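Local coordinates for suppressor of fused family protein (Neisseria gonorrhoeae, PDB 3K5J), which is of unknown function but resembles the N-terminal domain of human Suppressor of fused, and so may act by binding other proteins, at residues 2-5 / 6-9. Residues are numbered along the deposited sequence; the frame is centred on the assembly and turned at random.
Sequences MDYN and QTVL. With SO4 (sulfate ion), chain B.
Two donors from the next turn converge on the carbonyl oxygen of Tyr4: the hydroxyl of Thr7, with OG1 2.7 Å from Tyr4 O, and the amide of Val8, N at 3.1 Å. OG1 lies in the carbonyl plane, on a lone pair of Tyr4 O, whereas the amide arrives nearly along the C=O axis. Thr7 can do this because OG1 stands between its own backbone N and carbonyl carbon (chi1 77°), turned back toward the preceding turn; its methyl CG2 instead rests 3.3 Å from Asp3 O. Such a bond to the carbonyl three residues back is a common way for serine and threonine hydroxyls to be satisfied within a helix. With Tyr4 CG opposite the backbone N (chi1 175°), the ring leans forward along the helix and CE2 meets Val8 CG2 at 3.6 Å, the methyl approaching obliquely. All this belongs to the first turns of the N-terminal helix 2-15, where each amide donates to the carbonyl four residues back, from Gln6 N to Met2 O through to Leu9 N to Asn5 O, 2.8 Å. At its start, O1 of a sulfate, probably from the crystallisation liquor, accepts a hydrogen bond from Tyr4 N, 2.8 Å; Gly1 N and Gln61 NE2 also hold the ion, whose negative charge would suit the helix dipole. Tyr4 and Val8 pack on Met132 and Ser57, while Tyr4 OH bonds to Glu66. Buried Asn5 bonds through OD1 to Ser57 OG and through ND2 to Asp37 O.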
HETATM    1  N   MSE A   2       6.642  19.966  -3.476  1.00 12.26           N
HETATM    2  CA  MSE A   2       7.534  19.424  -4.499  1.00 12.06           C
HETATM    3  C   MSE A   2       8.824  18.866  -3.958  1.00 11.54           C
HETATM    4  O   MSE A   2       9.282  17.828  -4.431  1.00 11.73           O
HETATM    5  CB  MSE A   2       7.806  20.452  -5.598  1.00 12.88           C
HETATM    6  CG  MSE A   2       6.594  20.964  -6.414  1.00 12.78           C
HETATM    7 SE   MSE A   2       7.100  21.973  -7.922  0.75 13.46          SE
HETATM    8  CE  MSE A   2       7.924  23.486  -7.037  1.00 14.66           C
ATOM      9  N   ASP A   3       9.462  19.584  -3.042  1.00 11.95           N
ATOM     10  CA  ASP A   3      10.726  19.107  -2.486  1.00 12.52           C
ATOM     11  C   ASP A   3      10.521  17.756  -1.785  1.00 11.42           C
ATOM     12  O   ASP A   3      11.294  16.839  -1.954  1.00 12.90           O
ATOM     13  CB  ASP A   3      11.349  20.099  -1.494  1.00 11.61           C
ATOM     14  CG  ASP A   3      12.038  21.297  -2.165  1.00 13.89           C
ATOM     15  OD1 ASP A   3      12.548  21.127  -3.279  1.00 15.32           O
ATOM     16  OD2 ASP A   3      12.034  22.373  -1.524  1.00 19.67           O
ATOM     17  N   TYR A   4       9.459  17.649  -0.990  1.00 11.67           N
ATOM     18  CA  TYR A   4       9.196  16.400  -0.277  1.00 12.37           C
ATOM     19  C   TYR A   4       8.942  15.277  -1.295  1.00 11.11           C
ATOM     20  O   TYR A   4       9.455  14.180  -1.169  1.00 12.28           O
ATOM     21  CB  TYR A   4       7.987  16.552   0.680  1.00 13.10           C
ATOM     22  CG  TYR A   4       7.647  15.224   1.308  1.00 11.32           C
ATOM     23  CD1 TYR A   4       8.354  14.749   2.391  1.00 12.92           C
ATOM     24  CD2 TYR A   4       6.643  14.413   0.802  1.00 12.48           C
ATOM     25  CE1 TYR A   4       8.122  13.514   2.920  1.00 12.99           C
ATOM     26  CE2 TYR A   4       6.395  13.166   1.344  1.00 11.42           C
ATOM     27  CZ  TYR A   4       7.100  12.720   2.405  1.00 12.11           C
ATOM     28  OH  TYR A   4       6.862  11.490   2.970  1.00 12.30           O
ATOM     29  N   ASN A   5       8.134  15.535  -2.312  1.00 11.12           N
ATOM     30  CA  ASN A   5       7.845  14.512  -3.297  1.00 11.61           C
ATOM     31  C   ASN A   5       9.112  14.028  -4.006  1.00  9.89           C
ATOM     32  O   ASN A   5       9.256  12.828  -4.323  1.00 11.58           O
ATOM     33  CB  ASN A   5       6.838  15.032  -4.323  1.00 10.79           C
ATOM     34  CG  ASN A   5       5.452  15.279  -3.741  1.00  9.28           C
ATOM     35  OD1 ASN A   5       5.083  14.638  -2.733  1.00 11.47           O
ATOM     36  ND2 ASN A   5       4.726  16.207  -4.326  1.00 10.92           N
ATOM     37  N   GLN A   6      10.025  14.965  -4.267  1.00 11.44           N
ATOM     38  CA  GLN A   6      11.285  14.607  -4.901  1.00 12.23           C
ATOM     39  C   GLN A   6      12.131  13.747  -3.945  1.00 11.90           C
ATOM     40  O   GLN A   6      12.846  12.837  -4.421  1.00 13.17           O
ATOM     41  CB  GLN A   6      12.028  15.837  -5.413  1.00 12.39           C
ATOM     42  CG  GLN A   6      13.365  15.503  -6.097  1.00 13.22           C
ATOM     43  CD  GLN A   6      13.204  14.659  -7.318  1.00 14.75           C
ATOM     44  OE1 GLN A   6      12.360  14.932  -8.171  1.00 14.38           O
ATOM     45  NE2 GLN A   6      14.033  13.629  -7.442  1.00 18.32           N
ATOM     46  N   THR A   7      12.095  14.015  -2.633  1.00 12.29           N
ATOM     47  CA  THR A   7      12.771  13.108  -1.681  1.00 11.91           C
ATOM     48  C   THR A   7      12.210  11.689  -1.763  1.00 11.43           C
ATOM     49  O   THR A   7      12.978  10.733  -1.788  1.00 13.85           O
ATOM     50  CB  THR A   7      12.818  13.612  -0.226  1.00 15.18           C
ATOM     51  OG1 THR A   7      11.555  13.450   0.437  1.00 19.20           O
ATOM     52  CG2 THR A   7      13.375  15.068  -0.162  1.00 13.69           C
ATOM     53  N   VAL A   8      10.900  11.556  -1.870  1.00 11.65           N
ATOM     54  CA  VAL A   8      10.283  10.240  -2.011  1.00 11.48           C
ATOM     55  C   VAL A   8      10.714   9.588  -3.327  1.00 12.26           C
ATOM     56  O   VAL A   8      11.128   8.421  -3.361  1.00 12.86           O
ATOM     57  CB  VAL A   8       8.748  10.308  -1.873  1.00 10.95           C
ATOM     58  CG1 VAL A   8       8.069   8.964  -2.224  1.00 11.97           C
ATOM     59  CG2 VAL A   8       8.329  10.810  -0.481  1.00 12.24           C
ATOM     60  N   LEU A   9      10.613  10.325  -4.420  1.00 11.43           N
ATOM     61  CA  LEU A   9      10.994   9.789  -5.729  1.00 12.62           C
ATOM     62  C   LEU A   9      12.445   9.316  -5.730  1.00 12.53           C
ATOM     63  O   LEU A   9      12.740   8.228  -6.223  1.00 13.65           O
ATOM     64  CB  LEU A   9      10.797  10.834  -6.813  1.00 12.49           C
ATOM     65  CG  LEU A   9      11.197  10.456  -8.250  1.00 11.77           C
ATOM     66  CD1 LEU A   9      10.562   9.147  -8.705  1.00 13.05           C
ATOM     67  CD2 LEU A   9      10.911  11.626  -9.185  1.00 13.95           C
TER
HETATM   68  S   SO4 B 183       7.919  20.726   1.000  1.00 17.68           S
HETATM   69  O1  SO4 B 183       7.851  19.817  -0.139  1.00 17.16           O
HETATM   70  O2  SO4 B 183       6.738  20.599   1.845  1.00 21.53           O
HETATM   71  O3  SO4 B 183       9.139  20.417   1.752  1.00 25.15           O
HETATM   72  O4  SO4 B 183       8.009  22.119   0.529  1.00 24.38           O